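Long-range contacts in adenylyltransferase and sulfurtransferase uba4 (Chaetomium thermophilum, PDB 6YUB), which probably activates a ubiquitin-like sulfur carrier by adenylation and then transfers sulfur to it, serving tRNA wobble thiolation and molybdenum cofactor synthesis: residues G161-L166 against V215-E220; T136-S141 against P182-C187; L337-E342 against V392-R397. All blocks are in the same frame, centred on the assembly; numbering follows the deposited sequence.

Contact 1: G161-L166 against V215-E220; sequences GQLIVL and VAQAGE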
ATOM      1  N   GLY A 161       1.276 -10.707   4.695  1.00 35.05           N
ATOM      2  CA  GLY A 161       0.428 -10.907   3.542  1.00 33.19           C
ATOM      3  C   GLY A 161       1.185 -10.543   2.283  1.00 33.04           C
ATOM      4  O   GLY A 161       2.242  -9.905   2.337  1.00 37.01           O
ATOM      5  N   GLN A 162       0.636 -10.953   1.140  1.00 31.13           N
ATOM      6  CA  GLN A 162       1.316 -10.751  -0.131  1.00 31.43           C
ATOM      7  C   GLN A 162       0.319 -10.367  -1.214  1.00 32.33           C
ATOM      8  O   GLN A 162      -0.894 -10.561  -1.079  1.00 36.96           O
ATOM      9  CB  GLN A 162       2.097 -12.010  -0.552  1.00 36.93           C
ATOM     10  CG  GLN A 162       1.239 -13.212  -0.915  1.00 37.04           C
ATOM     11  CD  GLN A 162       2.072 -14.422  -1.309  1.00 40.82           C
ATOM     12  OE1 GLN A 162       3.190 -14.602  -0.826  1.00 41.37           O
ATOM     13  NE2 GLN A 162       1.532 -15.254  -2.193  1.00 39.52           N
ATOM     14  N   LEU A 163       0.856  -9.817  -2.300  1.00 33.06           N
ATOM     15  CA  LEU A 163       0.070  -9.344  -3.431  1.00 32.71           C
ATOM     16  C   LEU A 163       0.942  -9.432  -4.675  1.00 35.85           C
ATOM     17  O   LEU A 163       2.135  -9.122  -4.622  1.00 33.48           O
ATOM     18  CB  LEU A 163      -0.400  -7.900  -3.220  1.00 34.76           C
ATOM     19  CG  LEU A 163      -1.217  -7.228  -4.323  1.00 37.72           C
ATOM     20  CD1 LEU A 163      -2.693  -7.417  -4.071  1.00 39.82           C
ATOM     21  CD2 LEU A 163      -0.883  -5.745  -4.416  1.00 42.38           C
ATOM     22  N   ILE A 164       0.346  -9.843  -5.791  1.00 37.02           N
ATOM     23  CA  ILE A 164       1.084  -9.915  -7.045  1.00 38.49           C
ATOM     24  C   ILE A 164       0.099  -9.896  -8.200  1.00 38.19           C
ATOM     25  O   ILE A 164      -0.999 -10.459  -8.115  1.00 38.93           O
ATOM     26  CB  ILE A 164       1.997 -11.167  -7.080  1.00 43.95           C
ATOM     27  CG1 ILE A 164       2.858 -11.160  -8.341  1.00 44.50           C
ATOM     28  CG2 ILE A 164       1.168 -12.442  -7.012  1.00 42.02           C
ATOM     29  CD1 ILE A 164       4.104 -12.010  -8.225  1.00 50.71           C
ATOM     30  N   VAL A 165       0.498  -9.235  -9.284  1.00 33.41           N
ATOM     31  CA  VAL A 165      -0.276  -9.180 -10.519  1.00 32.48           C
ATOM     32  C   VAL A 165       0.305 -10.205 -11.482  1.00 39.24           C
ATOM     33  O   VAL A 165       1.511 -10.190 -11.765  1.00 33.41           O
ATOM     34  CB  VAL A 165      -0.250  -7.771 -11.133  1.00 38.40           C
ATOM     35  CG1 VAL A 165      -0.996  -7.755 -12.461  1.00 36.19           C
ATOM     36  CG2 VAL A 165      -0.847  -6.756 -10.160  1.00 33.53           C
ATOM     37  N   LEU A 166      -0.553 -11.091 -11.990  1.00 39.64           N
ATOM     38  CA  LEU A 166      -0.122 -12.229 -12.788  1.00 41.05           C
ATOM     39  C   LEU A 166      -0.797 -12.224 -14.152  1.00 39.25           C
ATOM     40  O   LEU A 166      -1.939 -11.775 -14.300  1.00 41.84           O
ATOM     41  CB  LEU A 166      -0.445 -13.546 -12.070  1.00 40.46           C
ATOM     42  CG  LEU A 166       0.171 -13.719 -10.682  1.00 39.20           C
ATOM     43  CD1 LEU A 166      -0.506 -14.858  -9.938  1.00 38.79           C
ATOM     44  CD2 LEU A 166       1.663 -13.963 -10.801  1.00 39.30           C
ATOM     45  N   VAL A 215      -7.004  -3.638   0.074  1.00 27.08           N
ATOM     46  CA  VAL A 215      -7.029  -2.307  -0.526  1.00 32.47           C
ATOM     47  C   VAL A 215      -6.041  -2.234  -1.683  1.00 35.36           C
ATOM     48  O   VAL A 215      -6.317  -1.609  -2.716  1.00 37.44           O
ATOM     49  CB  VAL A 215      -6.727  -1.232   0.536  1.00 32.44           C
ATOM     50  CG1 VAL A 215      -6.582   0.140  -0.119  1.00 29.79           C
ATOM     51  CG2 VAL A 215      -7.820  -1.209   1.593  1.00 34.29           C
ATOM     52  N   ALA A 216      -4.867  -2.848  -1.520  1.00 32.31           N
ATOM     53  CA  ALA A 216      -3.875  -2.844  -2.591  1.00 33.45           C
ATOM     54  C   ALA A 216      -4.383  -3.584  -3.822  1.00 35.37           C
ATOM     55  O   ALA A 216      -4.047  -3.204  -4.952  1.00 37.47           O
ATOM     56  CB  ALA A 216      -2.567  -3.464  -2.096  1.00 33.42           C
ATOM     57  N   GLN A 217      -5.189  -4.633  -3.629  1.00 30.00           N
ATOM     58  CA  GLN A 217      -5.783  -5.333  -4.763  1.00 34.06           C
ATOM     59  C   GLN A 217      -6.655  -4.394  -5.590  1.00 39.07           C
ATOM     60  O   GLN A 217      -6.512  -4.314  -6.815  1.00 38.73           O
ATOM     61  CB  GLN A 217      -6.606  -6.528  -4.277  1.00 37.97           C
ATOM     62  CG  GLN A 217      -5.787  -7.756  -3.939  1.00 41.18           C
ATOM     63  CD  GLN A 217      -6.654  -8.955  -3.592  1.00 43.55           C
ATOM     64  OE1 GLN A 217      -7.117  -9.091  -2.458  1.00 44.50           O
ATOM     65  NE2 GLN A 217      -6.873  -9.832  -4.566  1.00 37.01           N
ATOM     66  N   ALA A 218      -7.580  -3.685  -4.935  1.00 41.02           N
ATOM     67  CA  ALA A 218      -8.408  -2.716  -5.646  1.00 43.82           C
ATOM     68  C   ALA A 218      -7.542  -1.698  -6.377  1.00 38.97           C
ATOM     69  O   ALA A 218      -7.820  -1.347  -7.530  1.00 40.19           O
ATOM     70  CB  ALA A 218      -9.357  -2.017  -4.671  1.00 40.45           C
ATOM     71  N   GLY A 219      -6.479  -1.226  -5.725  1.00 36.02           N
ATOM     72  CA  GLY A 219      -5.575  -0.289  -6.374  1.00 42.37           C
ATOM     73  C   GLY A 219      -5.024  -0.808  -7.686  1.00 37.92           C
ATOM     74  O   GLY A 219      -5.012  -0.098  -8.695  1.00 33.46           O
ATOM     75  N   GLU A 220      -4.559  -2.058  -7.695  1.00 30.88           N
ATOM     76  CA  GLU A 220      -4.007  -2.619  -8.923  1.00 34.76           C
ATOM     77  C   GLU A 220      -5.085  -2.774  -9.987  1.00 33.84           C
ATOM     78  O   GLU A 220      -4.856  -2.442 -11.158  1.00 34.16           O
ATOM     79  CB  GLU A 220      -3.335  -3.964  -8.636  1.00 42.56           C
ATOM     80  CG  GLU A 220      -2.213  -3.882  -7.622  1.00 42.83           C
ATOM     81  CD  GLU A 220      -1.169  -2.850  -7.999  0.37 47.94           C
ATOM     82  OE1 GLU A 220      -0.427  -3.084  -8.975  0.91 47.78           O
ATOM     83  OE2 GLU A 220      -1.104  -1.798  -7.329  0.81 49.14           O
TER
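Leu163 and Val165 of strand 161-166 face helix 215-220, whose axis runs in nearly the same direction, 14° off and 9.2 Å away at closest approach. The backbones come nearest at Leu163 and Gln217, with CA atoms 7.2 Å apart. The spacing is that of a helix lying on a beta-sheet, and side chains fill the gap.

Leu163 fills much of it. Its CG stands opposite the backbone N (chi1 179°), which carries both methyl groups out to the helix. CD2 rests on Ala216 CB at 3.7 Å and on Glu220 CG at 3.9 Å. CD1 lies against Gln217, but the modelled approach there is too short to be trusted. Val165 adds CG2, which sits 4.0 Å from Glu220 CB. The same methyl is 3.9 Å from Glu220 OE1.

Glu220 thus offers mainly its aliphatic part. CG touches both Leu163 CD2 and Val165 CG2, and the chain bends at chi2 (-54°). The buried carboxylate does not lack partners: OE2 forms a salt bridge with Lys223, and OE1 accepts from Ile262 N of a neighbouring subunit. Gln217 sends its amide toward strands 151-156 and 126-129, where NE2 donates to Val152 O and Asp129 O. The helix is therefore joined to the sheet by both packing and polar ties.

Strand 160-166 runs antiparallel to both its neighbours, strands 151-156 and 249-254, in the mixed sheet of the ThiF-family fold. Ile164 points away from helix 207-227 and touches Cys187 of helix 184-187. On the helix, Val215 and Ala218 pack on helix 45-55, and Met213 of the neighbouring subunit packs on Val215 and Ala216.

Contact 2: T136-S141 against P182-C187; sequences TRYLIS and PCYRCC. With ZN (zinc ion), chain D.
Tyr184 makes most of this contact, meeting Arg137, Tyr138 and Ser141 of helix 134-147.

The hydrogen bonds lie at its two ends. Tyr184 N donates to Ser141 OG at 2.9 Å, nearly straight at 165°. The hydroxyl therefore takes up an amide of the first turn of helix 184-187. At the far end, Arg137 NE gives a weak bond to Tyr184 OH at 3.1 Å. A bend at chi3 (51°) lets the Arg137 chain cross the ring before NE turns to the oxygen. The guanidinium has a further partner, as NH2 bonds to Asn305 OD1. Other polar ends are held as well: Tyr138 OH bonds to Phe188 O, and Arg185 NH2 forms a salt bridge with Asp142.

The aromatic contacts use one face and one edge of the Tyr184 ring. Arg137 CG sits over the face, 3.8 Å from the ring centroid, in a CH-pi contact. The CD2-CE2 edge points into the face of Tyr138, a T-shaped pair with centroids 5.0 Å apart and planes at 82°. Its closest atoms are Tyr138 CE1 and Tyr184 CD2, at 3.7 Å. Arg185 CG meets the edge of the Tyr138 ring, 3.8 Å from CD1.

Cys183 SG binds the zinc ion at 2.4 Å and Cys186 SG at 2.3 Å, each cysteine being modelled in two conformations. Cys278 and Cys281 complete the site begun by this CxxC pair. Cys183 is also the N-cap of the short helix: its SG accepts a weak capping bond from Cys186 N, and its CB lies near Ser141 OG.

Zinc ligation and aromatic packing thus meet at one short helix and its N-cap. Ser141 OG accepts from the residue right after a zinc ligand, so this bond probably helps to position the Cys183 end of the site.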
ATOM      1  N   THR A 136      -7.512 -23.130  -4.036  1.00 34.69           N
ATOM      2  CA  THR A 136      -8.295 -22.273  -4.915  1.00 37.20           C
ATOM      3  C   THR A 136      -7.402 -21.306  -5.683  1.00 40.75           C
ATOM      4  O   THR A 136      -7.682 -20.993  -6.848  1.00 39.20           O
ATOM      5  CB  THR A 136      -9.339 -21.507  -4.099  1.00 38.12           C
ATOM      6  OG1 THR A 136      -9.979 -22.402  -3.179  1.00 37.15           O
ATOM      7  CG2 THR A 136     -10.393 -20.918  -5.010  1.00 34.42           C
ATOM      8  N   ARG A 137      -6.318 -20.836  -5.060  1.00 39.12           N
ATOM      9  CA  ARG A 137      -5.428 -19.895  -5.734  1.00 38.70           C
ATOM     10  C   ARG A 137      -4.775 -20.531  -6.957  1.00 38.75           C
ATOM     11  O   ARG A 137      -4.707 -19.911  -8.026  1.00 37.85           O
ATOM     12  CB  ARG A 137      -4.372 -19.384  -4.755  1.00 39.86           C
ATOM     13  CG  ARG A 137      -3.392 -18.392  -5.366  1.00 44.42           C
ATOM     14  CD  ARG A 137      -2.860 -17.409  -4.326  1.00 43.42           C
ATOM     15  NE  ARG A 137      -2.334 -18.073  -3.137  1.00 45.68           N
ATOM     16  CZ  ARG A 137      -2.938 -18.091  -1.948  1.00 45.66           C
ATOM     17  NH1 ARG A 137      -4.099 -17.480  -1.767  1.00 43.75           N
ATOM     18  NH2 ARG A 137      -2.369 -18.725  -0.933  1.00 47.27           N
ATOM     19  N   TYR A 138      -4.292 -21.769  -6.826  1.00 31.56           N
ATOM     20  CA  TYR A 138      -3.714 -22.452  -7.977  1.00 34.15           C
ATOM     21  C   TYR A 138      -4.766 -22.713  -9.048  1.00 34.58           C
ATOM     22  O   TYR A 138      -4.484 -22.583 -10.245  1.00 29.04           O
ATOM     23  CB  TYR A 138      -3.048 -23.758  -7.536  1.00 41.33           C
ATOM     24  CG  TYR A 138      -1.680 -23.559  -6.914  1.00 42.62           C
ATOM     25  CD1 TYR A 138      -0.548 -23.433  -7.707  1.00 50.38           C
ATOM     26  CD2 TYR A 138      -1.523 -23.490  -5.535  1.00 48.03           C
ATOM     27  CE1 TYR A 138       0.704 -23.244  -7.145  1.00 52.47           C
ATOM     28  CE2 TYR A 138      -0.276 -23.300  -4.964  1.00 48.30           C
ATOM     29  CZ  TYR A 138       0.833 -23.178  -5.773  1.00 51.23           C
ATOM     30  OH  TYR A 138       2.074 -22.993  -5.208  1.00 51.86           O
ATOM     31  N   LEU A 139      -5.992 -23.063  -8.638  1.00 37.35           N
ATOM     32  CA  LEU A 139      -7.055 -23.305  -9.605  1.00 35.27           C
ATOM     33  C   LEU A 139      -7.388 -22.044 -10.393  1.00 33.83           C
ATOM     34  O   LEU A 139      -7.584 -22.099 -11.614  1.00 35.22           O
ATOM     35  CB  LEU A 139      -8.302 -23.829  -8.891  1.00 39.50           C
ATOM     36  CG  LEU A 139      -9.602 -23.831  -9.695  1.00 31.44           C
ATOM     37  CD1 LEU A 139      -9.446 -24.635 -10.977  1.00 37.28           C
ATOM     38  CD2 LEU A 139     -10.750 -24.380  -8.853  1.00 37.52           C
ATOM     39  N   ILE A 140      -7.462 -20.898  -9.716  1.00 33.97           N
ATOM     40  CA  ILE A 140      -7.815 -19.654 -10.395  1.00 32.42           C
ATOM     41  C   ILE A 140      -6.735 -19.279 -11.406  1.00 35.23           C
ATOM     42  O   ILE A 140      -7.027 -18.901 -12.544  1.00 38.23           O
ATOM     43  CB  ILE A 140      -8.049 -18.530  -9.374  1.00 34.87           C
ATOM     44  CG1 ILE A 140      -9.317 -18.817  -8.557  1.00 35.93           C
ATOM     45  CG2 ILE A 140      -8.165 -17.187 -10.077  1.00 33.03           C
ATOM     46  CD1 ILE A 140      -9.409 -18.010  -7.274  1.00 36.12           C
ATOM     47  N   SER A 141      -5.466 -19.374 -10.999  1.00 37.38           N
ATOM     48  CA  SER A 141      -4.373 -19.037 -11.908  1.00 36.69           C
ATOM     49  C   SER A 141      -4.401 -19.927 -13.144  1.00 42.46           C
ATOM     50  O   SER A 141      -4.248 -19.448 -14.275  1.00 44.55           O
ATOM     51  CB  SER A 141      -3.033 -19.163 -11.181  1.00 39.79           C
ATOM     52  OG  SER A 141      -1.960 -18.712 -11.993  1.00 41.18           O
ATOM     53  N   PRO A 182       4.328 -14.024 -15.778  1.00 44.06           N
ATOM     54  CA  PRO A 182       4.241 -15.344 -15.147  1.00 42.03           C
ATOM     55  C   PRO A 182       2.838 -15.646 -14.647  1.00 40.16           C
ATOM     56  O   PRO A 182       1.985 -14.770 -14.527  1.00 41.15           O
ATOM     57  CB  PRO A 182       5.226 -15.234 -13.976  1.00 44.67           C
ATOM     58  CG  PRO A 182       5.126 -13.786 -13.571  1.00 42.36           C
ATOM     59  CD  PRO A 182       4.857 -13.001 -14.851  1.00 41.45           C
ATOM     60  N   CYS A 183       2.610 -16.920 -14.365  1.00 43.09           N
ATOM     61  CA  CYS A 183       1.422 -17.367 -13.644  1.00 42.57           C
ATOM     62  C   CYS A 183       1.835 -17.715 -12.216  1.00 41.82           C
ATOM     63  O   CYS A 183       3.003 -17.586 -11.833  1.00 44.34           O
ATOM     64  CB  CYS A 183       0.760 -18.546 -14.354  1.00 41.79           C
ATOM     65  SG  CYS A 183       1.306 -20.170 -13.806  0.88 37.62           S
ATOM     66  N   TYR A 184       0.866 -18.164 -11.419  1.00 41.41           N
ATOM     67  CA  TYR A 184       1.175 -18.431 -10.020  1.00 42.66           C
ATOM     68  C   TYR A 184       2.081 -19.646  -9.860  1.00 45.09           C
ATOM     69  O   TYR A 184       2.829 -19.732  -8.877  1.00 45.72           O
ATOM     70  CB  TYR A 184      -0.104 -18.627  -9.214  1.00 44.41           C
ATOM     71  CG  TYR A 184       0.113 -18.495  -7.723  1.00 41.12           C
ATOM     72  CD1 TYR A 184       0.224 -17.248  -7.132  1.00 36.18           C
ATOM     73  CD2 TYR A 184       0.212 -19.620  -6.910  1.00 39.91           C
ATOM     74  CE1 TYR A 184       0.424 -17.115  -5.774  1.00 37.49           C
ATOM     75  CE2 TYR A 184       0.410 -19.497  -5.547  1.00 38.59           C
ATOM     76  CZ  TYR A 184       0.515 -18.242  -4.987  1.00 40.81           C
ATOM     77  OH  TYR A 184       0.711 -18.101  -3.630  1.00 45.53           O
ATOM     78  N   ARG A 185       2.028 -20.596 -10.799  1.00 33.27           N
ATOM     79  CA  ARG A 185       2.936 -21.735 -10.735  1.00 34.98           C
ATOM     80  C   ARG A 185       4.356 -21.325 -11.110  1.00 36.89           C
ATOM     81  O   ARG A 185       5.321 -21.785 -10.492  1.00 38.07           O
ATOM     82  CB  ARG A 185       2.443 -22.859 -11.646  1.00 39.01           C
ATOM     83  CG  ARG A 185       1.210 -23.578 -11.127  1.00 40.03           C
ATOM     84  CD  ARG A 185       0.748 -24.643 -12.104  1.00 45.90           C
ATOM     85  NE  ARG A 185      -0.577 -25.158 -11.772  1.00 49.92           N
ATOM     86  CZ  ARG A 185      -0.807 -26.129 -10.893  1.00 53.04           C
ATOM     87  NH1 ARG A 185       0.202 -26.695 -10.244  1.00 54.06           N
ATOM     88  NH2 ARG A 185      -2.049 -26.530 -10.663  1.00 51.71           N
ATOM     89  N   CYS A 186       4.502 -20.459 -12.118  1.00 40.49           N
ATOM     90  CA  CYS A 186       5.818 -19.924 -12.446  1.00 41.47           C
ATOM     91  C   CYS A 186       6.485 -19.310 -11.224  1.00 42.02           C
ATOM     92  O   CYS A 186       7.710 -19.382 -11.079  1.00 40.90           O
ATOM     93  CB  CYS A 186       5.706 -18.870 -13.551  1.00 41.53           C
ATOM     94  SG  CYS A 186       5.270 -19.493 -15.188  0.85 45.76           S
ATOM     95  N   CYS A 187       5.694 -18.711 -10.332  1.00 47.67           N
ATOM     96  CA  CYS A 187       6.222 -17.983  -9.187  1.00 50.80           C
ATOM     97  C   CYS A 187       6.373 -18.856  -7.948  1.00 54.57           C
ATOM     98  O   CYS A 187       7.356 -18.717  -7.214  1.00 50.07           O
ATOM     99  CB  CYS A 187       5.314 -16.791  -8.869  1.00 50.20           C
ATOM    100  SG  CYS A 187       5.410 -15.445 -10.075  1.00 52.29           S
TER
HETATM  101 ZN    ZN D 501       3.201 -20.402 -15.210  1.00 44.56          ZN

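Contact 3: L337-E342 against V392-R397; sequences LLDTRE and VVVCRR
Thr340 grips Val394 O with two donors. The backbone N meets it at 2.9 Å, nearly straight at 170°. A chi1 of 46° sets OG1 between the backbone N and the carbonyl carbon, from where it reaches Val394 O at 3.0 Å, 54° above the carbonyl plane. Two more bonds pair the parallel strands: Leu338 N to Val392 O at 2.7 Å, and Val394 N to Leu338 O at 2.9 Å.

Asp339 fixes the turn after its strand. OD1 accepts from Arg341 N at 2.8 Å, an Asx turn, and OD2 uses its syn lone pair for a salt bridge with Arg341 NH1. With an alanine here, the Arg341 guanidinium would probably lose its charged mate and the turn its side-chain bond.

Arg341 CG lies 3.6 Å from Arg396 N. Asp339 CB packs on Val394 CG1. On the same face, Leu337 CD1 touches Val392 CG1 at 3.8 Å. Beyond the strand end, Thr340 CG2 meets Val393 CG1 of the other face.

Backbone bonds run along the strands, and side-chain bonds gather where they end. This ties the strand ends where loops begin, consistent with a rhodanese-like domain, whose active-site loop follows a central parallel strand.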
ATOM      1  N   LEU A 337      29.937   3.638 -13.351  1.00 52.06           N
ATOM      2  CA  LEU A 337      28.845   4.561 -13.050  1.00 52.12           C
ATOM      3  C   LEU A 337      28.652   5.480 -14.251  1.00 51.80           C
ATOM      4  O   LEU A 337      29.537   6.281 -14.575  1.00 50.74           O
ATOM      5  CB  LEU A 337      29.136   5.365 -11.784  1.00 52.21           C
ATOM      6  CG  LEU A 337      28.102   6.426 -11.402  1.00 47.51           C
ATOM      7  CD1 LEU A 337      26.749   5.792 -11.101  1.00 44.59           C
ATOM      8  CD2 LEU A 337      28.593   7.243 -10.211  1.00 46.11           C
ATOM      9  N   LEU A 338      27.499   5.368 -14.901  1.00 42.84           N
ATOM     10  CA  LEU A 338      27.212   6.097 -16.128  1.00 50.40           C
ATOM     11  C   LEU A 338      26.181   7.181 -15.846  1.00 52.45           C
ATOM     12  O   LEU A 338      25.060   6.884 -15.413  1.00 51.53           O
ATOM     13  CB  LEU A 338      26.706   5.149 -17.214  1.00 51.15           C
ATOM     14  CG  LEU A 338      27.649   3.998 -17.563  1.00 52.28           C
ATOM     15  CD1 LEU A 338      26.997   3.056 -18.563  1.00 54.92           C
ATOM     16  CD2 LEU A 338      28.965   4.530 -18.105  1.00 52.91           C
ATOM     17  N   ASP A 339      26.560   8.429 -16.101  1.00 47.62           N
ATOM     18  CA  ASP A 339      25.663   9.578 -15.973  1.00 48.11           C
ATOM     19  C   ASP A 339      25.164   9.929 -17.372  1.00 48.73           C
ATOM     20  O   ASP A 339      25.942  10.355 -18.230  1.00 46.66           O
ATOM     21  CB  ASP A 339      26.383  10.751 -15.320  1.00 50.53           C
ATOM     22  CG  ASP A 339      25.479  11.950 -15.122  1.00 54.02           C
ATOM     23  OD1 ASP A 339      24.639  12.223 -16.008  1.00 54.20           O
ATOM     24  OD2 ASP A 339      25.607  12.624 -14.078  1.00 53.44           O
ATOM     25  N   THR A 340      23.859   9.773 -17.593  1.00 56.00           N
ATOM     26  CA  THR A 340      23.272   9.936 -18.916  1.00 56.92           C
ATOM     27  C   THR A 340      22.667  11.318 -19.141  1.00 54.19           C
ATOM     28  O   THR A 340      22.024  11.536 -20.172  1.00 57.28           O
ATOM     29  CB  THR A 340      22.207   8.859 -19.155  1.00 57.83           C
ATOM     30  OG1 THR A 340      21.353   8.757 -18.007  1.00 55.41           O
ATOM     31  CG2 THR A 340      22.861   7.511 -19.425  1.00 55.43           C
ATOM     32  N   ARG A 341      22.853  12.251 -18.214  1.00 62.40           N
ATOM     33  CA  ARG A 341      22.418  13.620 -18.445  1.00 62.14           C
ATOM     34  C   ARG A 341      23.225  14.235 -19.587  1.00 64.02           C
ATOM     35  O   ARG A 341      24.298  13.750 -19.959  1.00 64.70           O
ATOM     36  CB  ARG A 341      22.574  14.455 -17.176  1.00 61.10           C
ATOM     37  CG  ARG A 341      21.791  13.925 -15.981  1.00 58.82           C
ATOM     38  CD  ARG A 341      22.597  14.076 -14.696  1.00 59.27           C
ATOM     39  NE  ARG A 341      22.785  15.473 -14.307  1.00 61.45           N
ATOM     40  CZ  ARG A 341      23.726  15.898 -13.470  1.00 56.42           C
ATOM     41  NH1 ARG A 341      24.583  15.041 -12.937  1.00 58.06           N
ATOM     42  NH2 ARG A 341      23.811  17.184 -13.172  1.00 62.07           N
ATOM     43  N   GLU A 342      22.697  15.319 -20.147  1.00 57.55           N
ATOM     44  CA  GLU A 342      23.361  15.967 -21.269  1.00 62.25           C
ATOM     45  C   GLU A 342      24.620  16.696 -20.801  1.00 64.52           C
ATOM     46  O   GLU A 342      24.788  17.022 -19.621  1.00 62.72           O
ATOM     47  CB  GLU A 342      22.405  16.927 -21.972  1.00 62.24           C
ATOM     48  CG  GLU A 342      21.197  16.241 -22.608  1.00 63.28           C
ATOM     49  CD  GLU A 342      21.587  15.137 -23.578  1.00 61.87           C
ATOM     50  OE1 GLU A 342      21.156  13.980 -23.375  1.00 60.90           O
ATOM     51  OE2 GLU A 342      22.329  15.422 -24.541  1.00 62.10           O
ATOM     52  N   VAL A 392      26.000   0.872 -13.323  1.00 47.21           N
ATOM     53  CA  VAL A 392      24.990   1.692 -12.665  1.00 48.93           C
ATOM     54  C   VAL A 392      24.728   2.912 -13.535  1.00 49.95           C
ATOM     55  O   VAL A 392      25.668   3.623 -13.912  1.00 48.22           O
ATOM     56  CB  VAL A 392      25.428   2.114 -11.250  1.00 52.70           C
ATOM     57  CG1 VAL A 392      24.314   2.894 -10.560  1.00 47.32           C
ATOM     58  CG2 VAL A 392      25.828   0.892 -10.432  1.00 52.45           C
ATOM     59  N   VAL A 393      23.458   3.150 -13.848  1.00 51.57           N
ATOM     60  CA  VAL A 393      23.040   4.276 -14.675  1.00 52.07           C
ATOM     61  C   VAL A 393      22.338   5.289 -13.786  1.00 51.36           C
ATOM     62  O   VAL A 393      21.624   4.914 -12.849  1.00 53.10           O
ATOM     63  CB  VAL A 393      22.114   3.823 -15.822  1.00 53.44           C
ATOM     64  CG1 VAL A 393      21.703   5.017 -16.675  1.00 51.40           C
ATOM     65  CG2 VAL A 393      22.799   2.755 -16.669  1.00 52.58           C
ATOM     66  N   VAL A 394      22.543   6.571 -14.078  1.00 49.63           N
ATOM     67  CA  VAL A 394      21.878   7.650 -13.360  1.00 49.43           C
ATOM     68  C   VAL A 394      21.584   8.774 -14.343  1.00 48.49           C
ATOM     69  O   VAL A 394      22.423   9.111 -15.188  1.00 51.48           O
ATOM     70  CB  VAL A 394      22.731   8.163 -12.180  1.00 53.79           C
ATOM     71  CG1 VAL A 394      23.961   8.911 -12.690  1.00 54.90           C
ATOM     72  CG2 VAL A 394      21.893   9.050 -11.263  1.00 50.45           C
ATOM     73  N   CYS A 395      20.396   9.356 -14.230  1.00 50.13           N
ATOM     74  CA  CYS A 395      19.984  10.447 -15.103  1.00 46.79           C
ATOM     75  C   CYS A 395      19.441  11.573 -14.223  1.00 46.04           C
ATOM     76  O   CYS A 395      19.698  11.639 -13.016  1.00 47.15           O
ATOM     77  CB  CYS A 395      18.971   9.949 -16.139  1.00 44.99           C
ATOM     78  SG  CYS A 395      17.403   9.427 -15.466  1.00 45.89           S
ATOM     79  N   ARG A 396      18.655  12.468 -14.822  1.00 45.51           N
ATOM     80  CA  ARG A 396      18.239  13.672 -14.110  1.00 46.59           C
ATOM     81  C   ARG A 396      17.295  13.342 -12.960  1.00 49.75           C
ATOM     82  O   ARG A 396      17.503  13.794 -11.828  1.00 50.83           O
ATOM     83  CB  ARG A 396      17.588  14.654 -15.081  1.00 49.64           C
ATOM     84  CG  ARG A 396      17.455  16.049 -14.510  1.00 52.70           C
ATOM     85  CD  ARG A 396      17.011  17.058 -15.555  1.00 55.25           C
ATOM     86  NE  ARG A 396      16.478  18.256 -14.915  1.00 55.31           N
ATOM     87  CZ  ARG A 396      15.220  18.383 -14.502  1.00 57.77           C
ATOM     88  NH1 ARG A 396      14.358  17.388 -14.670  1.00 56.92           N
ATOM     89  NH2 ARG A 396      14.824  19.505 -13.922  1.00 58.90           N
ATOM     90  N   ARG A 397      16.242  12.554 -13.228  1.00 51.01           N
ATOM     91  CA  ARG A 397      15.305  12.183 -12.172  1.00 53.21           C
ATOM     92  C   ARG A 397      14.759  10.768 -12.349  1.00 51.52           C
ATOM     93  O   ARG A 397      13.656  10.467 -11.878  1.00 47.92           O
ATOM     94  CB  ARG A 397      14.139  13.180 -12.101  1.00 58.82           C
ATOM     95  CG  ARG A 397      13.463  13.465 -13.434  1.00 60.67           C
ATOM     96  CD  ARG A 397      12.251  14.362 -13.232  1.00 66.19           C
ATOM     97  NE  ARG A 397      12.592  15.555 -12.459  1.00 68.70           N
ATOM     98  CZ  ARG A 397      11.708  16.331 -11.840  1.00 75.59           C
ATOM     99  NH1 ARG A 397      10.415  16.047 -11.892  1.00 76.80           N
ATOM    100  NH2 ARG A 397      12.124  17.393 -11.162  1.00 77.78           N
TER

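Overall arrangement
Contacts 1 and 2 belong to the ThiF-family part, and their segments alternate along the chain. Their centres are about 14 Å apart and they touch directly: Leu166 CD1 lies 3.8 Å from Tyr184 CD1. Strand 161-166 thus has helix 215-220 on one face and helix 184-187 on the other. The two contacts look to different sites. Contact 2 holds two zinc ligands, whereas in contact 1 the Gln217 side chain lies about 8 Å from those of Gly43 and Asp132, predicted to bind ATP. Contact 3 lies in the rhodanese-like domain, later in the chain. Its centre is about 32 Å from that of contact 1 and about 38 Å from that of contact 2.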